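Putative uncharacterized protein (Chaetomium thermophilum var. thermophilum DSM 1495, PDB 5M43) is the phosphatase domain of Yvh1, a protein linked to ribosome assembly, and probably removes phosphate from tyrosine, serine and threonine residues of proteins. Local coordinates at residues T32-V37 and V98-C103. Residues are numbered along the deposited sequence; the frame is centred on the assembly and turned at random.
Sequences THILSV and VVLVHC
H102 and S36 sit opposite each other in parallel strands 99-102 and 33-36, and their pairing illustrates how a sheet can position the residue that leads into an active-site loop. From CB, the side chain of H102 turns with CG between the backbone N and the carbonyl carbon (chi1 80°), which swings the ring across toward the neighbouring strand. H102 CD2 meets the I34 methyl CG2 at the ring edge, 3.6 Å away. H102 CE1 lies along S36, 3.7 Å from S36 OG. H102 NE2 ends the reach in a 2.7 Å hydrogen bond to S36 OG, a hydroxyl also hydrogen-bonded to H54 NE2. On the other flank H102 ND1 donates to C103 O at 2.9 Å, so both ring nitrogens are engaged and the ring's rotation is fixed; H40 adds an edge-to-face contact.

The backbone ladder begins at V98 O, which accepts from both T32 N and H33 N, while T32 OG1 accepts from V98 N at 2.8 Å. L100 N to H33 O, L35 N to L100 O, H102 N to L35 O and V37 N to H102 O follow in order. L35 and V101 lie side by side on the opposite face, against helix 71-83. Past the last bridge, V37 packs on helix 109-121 and its CG2 presses on V101 CG1 at 3.6 Å.

H102 and C103 open the HCX5R signature, which ends at R109. A nitrate ion, probably from the crystallisation liquor, lies about 3 Å from the C103 side chain at nearest atoms, consistent with an anion pocket; a strand ending in the histidine and cysteine that start the P-loop is characteristic of cysteine-dependent, dual-specificity phosphatases.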
loop_
_atom_site.group_PDB
_atom_site.type_symbol
_atom_site.label_atom_id
_atom_site.label_comp_id
_atom_site.label_asym_id
_atom_site.label_seq_id
_atom_site.Cartn_x
_atom_site.Cartn_y
_atom_site.Cartn_z
ATOM N N THR A 32 -2.875 -0.259 13.512
ATOM C CA THR A 32 -1.908 -1.047 14.276
ATOM C C THR A 32 -0.583 -1.216 13.552
ATOM O O THR A 32 0.433 -1.572 14.184
ATOM C CB THR A 32 -2.483 -2.447 14.556
ATOM O OG1 THR A 32 -2.828 -3.082 13.313
ATOM C CG2 THR A 32 -3.730 -2.388 15.424
ATOM N N HIS A 33 -0.570 -0.998 12.250
ATOM C CA HIS A 33 0.594 -1.262 11.408
ATOM C C HIS A 33 0.753 -0.085 10.484
ATOM O O HIS A 33 -0.231 0.355 9.897
ATOM C CB HIS A 33 0.442 -2.539 10.544
ATOM C CG HIS A 33 0.447 -3.808 11.329
ATOM N ND1 HIS A 33 -0.561 -4.159 12.199
ATOM C CD2 HIS A 33 1.321 -4.841 11.325
ATOM C CE1 HIS A 33 -0.288 -5.348 12.728
ATOM N NE2 HIS A 33 0.857 -5.775 12.216
ATOM N N ILE A 34 1.977 0.420 10.342
ATOM C CA ILE A 34 2.254 1.514 9.412
ATOM C C ILE A 34 3.376 1.074 8.474
ATOM O O ILE A 34 4.470 0.707 8.936
ATOM C CB ILE A 34 2.653 2.808 10.140
ATOM C CG1 ILE A 34 1.463 3.317 11.003
ATOM C CG2 ILE A 34 3.130 3.890 9.131
ATOM C CD1 ILE A 34 1.763 4.590 11.738
ATOM N N LEU A 35 3.098 1.093 7.165
ATOM C CA LEU A 35 4.132 0.940 6.131
ATOM C C LEU A 35 4.421 2.321 5.565
ATOM O O LEU A 35 3.543 2.933 4.942
ATOM C CB LEU A 35 3.623 -0.008 5.046
ATOM C CG LEU A 35 4.549 -0.114 3.824
ATOM C CD1 LEU A 35 5.931 -0.656 4.231
ATOM C CD2 LEU A 35 3.928 -0.999 2.745
ATOM N N SER A 36 5.647 2.808 5.793
ATOM C CA SER A 36 6.119 4.064 5.218
ATOM C C SER A 36 6.851 3.744 3.922
ATOM O O SER A 36 7.969 3.208 3.940
ATOM C CB SER A 36 7.030 4.820 6.189
ATOM O OG SER A 36 6.419 4.970 7.475
ATOM N N VAL A 37 6.258 4.122 2.789
ATOM C CA VAL A 37 6.952 3.951 1.512
ATOM C C VAL A 37 7.706 5.260 1.306
ATOM O O VAL A 37 7.372 6.044 0.411
ATOM C CB VAL A 37 5.983 3.650 0.364
ATOM C CG1 VAL A 37 6.728 3.182 -0.881
ATOM C CG2 VAL A 37 4.969 2.497 0.778
ATOM N N VAL A 98 -4.961 -3.366 11.512
ATOM C CA VAL A 98 -5.384 -2.282 10.635
ATOM C C VAL A 98 -4.131 -1.617 10.089
ATOM O O VAL A 98 -3.315 -1.082 10.859
ATOM C CB VAL A 98 -6.254 -1.249 11.381
ATOM C CG1 VAL A 98 -6.550 0.033 10.496
ATOM C CG2 VAL A 98 -7.570 -1.934 11.848
ATOM N N VAL A 99 -3.983 -1.621 8.766
ATOM C CA VAL A 99 -2.748 -1.206 8.130
ATOM C C VAL A 99 -2.893 0.147 7.443
ATOM O O VAL A 99 -3.782 0.325 6.590
ATOM C CB VAL A 99 -2.289 -2.213 7.074
ATOM C CG1 VAL A 99 -0.961 -1.732 6.392
ATOM C CG2 VAL A 99 -2.095 -3.609 7.692
ATOM N N LEU A 100 -1.997 1.078 7.782
ATOM C CA LEU A 100 -1.845 2.350 7.054
ATOM C C LEU A 100 -0.612 2.225 6.176
ATOM O O LEU A 100 0.447 1.856 6.685
ATOM C CB LEU A 100 -1.652 3.533 8.004
ATOM C CG LEU A 100 -1.158 4.825 7.334
ATOM C CD1 LEU A 100 -2.247 5.386 6.357
ATOM C CD2 LEU A 100 -0.850 5.860 8.465
ATOM N N VAL A 101 -0.747 2.589 4.900
ATOM C CA VAL A 101 0.388 2.728 3.998
ATOM C C VAL A 101 0.468 4.213 3.691
ATOM O O VAL A 101 -0.505 4.805 3.198
ATOM C CB VAL A 101 0.222 1.895 2.718
ATOM C CG1 VAL A 101 1.521 2.044 1.790
ATOM C CG2 VAL A 101 -0.031 0.395 3.038
ATOM N N HIS A 102 1.610 4.836 3.956
ATOM C CA HIS A 102 1.684 6.264 3.639
ATOM C C HIS A 102 2.986 6.616 2.920
ATOM O O HIS A 102 3.971 5.873 2.951
ATOM C CB HIS A 102 1.596 7.175 4.921
ATOM C CG HIS A 102 2.908 7.277 5.641
ATOM N ND1 HIS A 102 3.814 8.297 5.402
ATOM C CD2 HIS A 102 3.485 6.465 6.575
ATOM C CE1 HIS A 102 4.879 8.108 6.151
ATOM N NE2 HIS A 102 4.699 7.025 6.883
ATOM N N CYS A 103 3.025 7.826 2.359
ATOM C CA CYS A 103 4.280 8.348 1.802
ATOM C C CYS A 103 4.312 9.845 2.096
ATOM O O CYS A 103 3.898 10.236 3.194
ATOM C CB CYS A 103 4.419 8.060 0.292
ATOM S SG CYS A 103 3.038 8.573 -0.777
#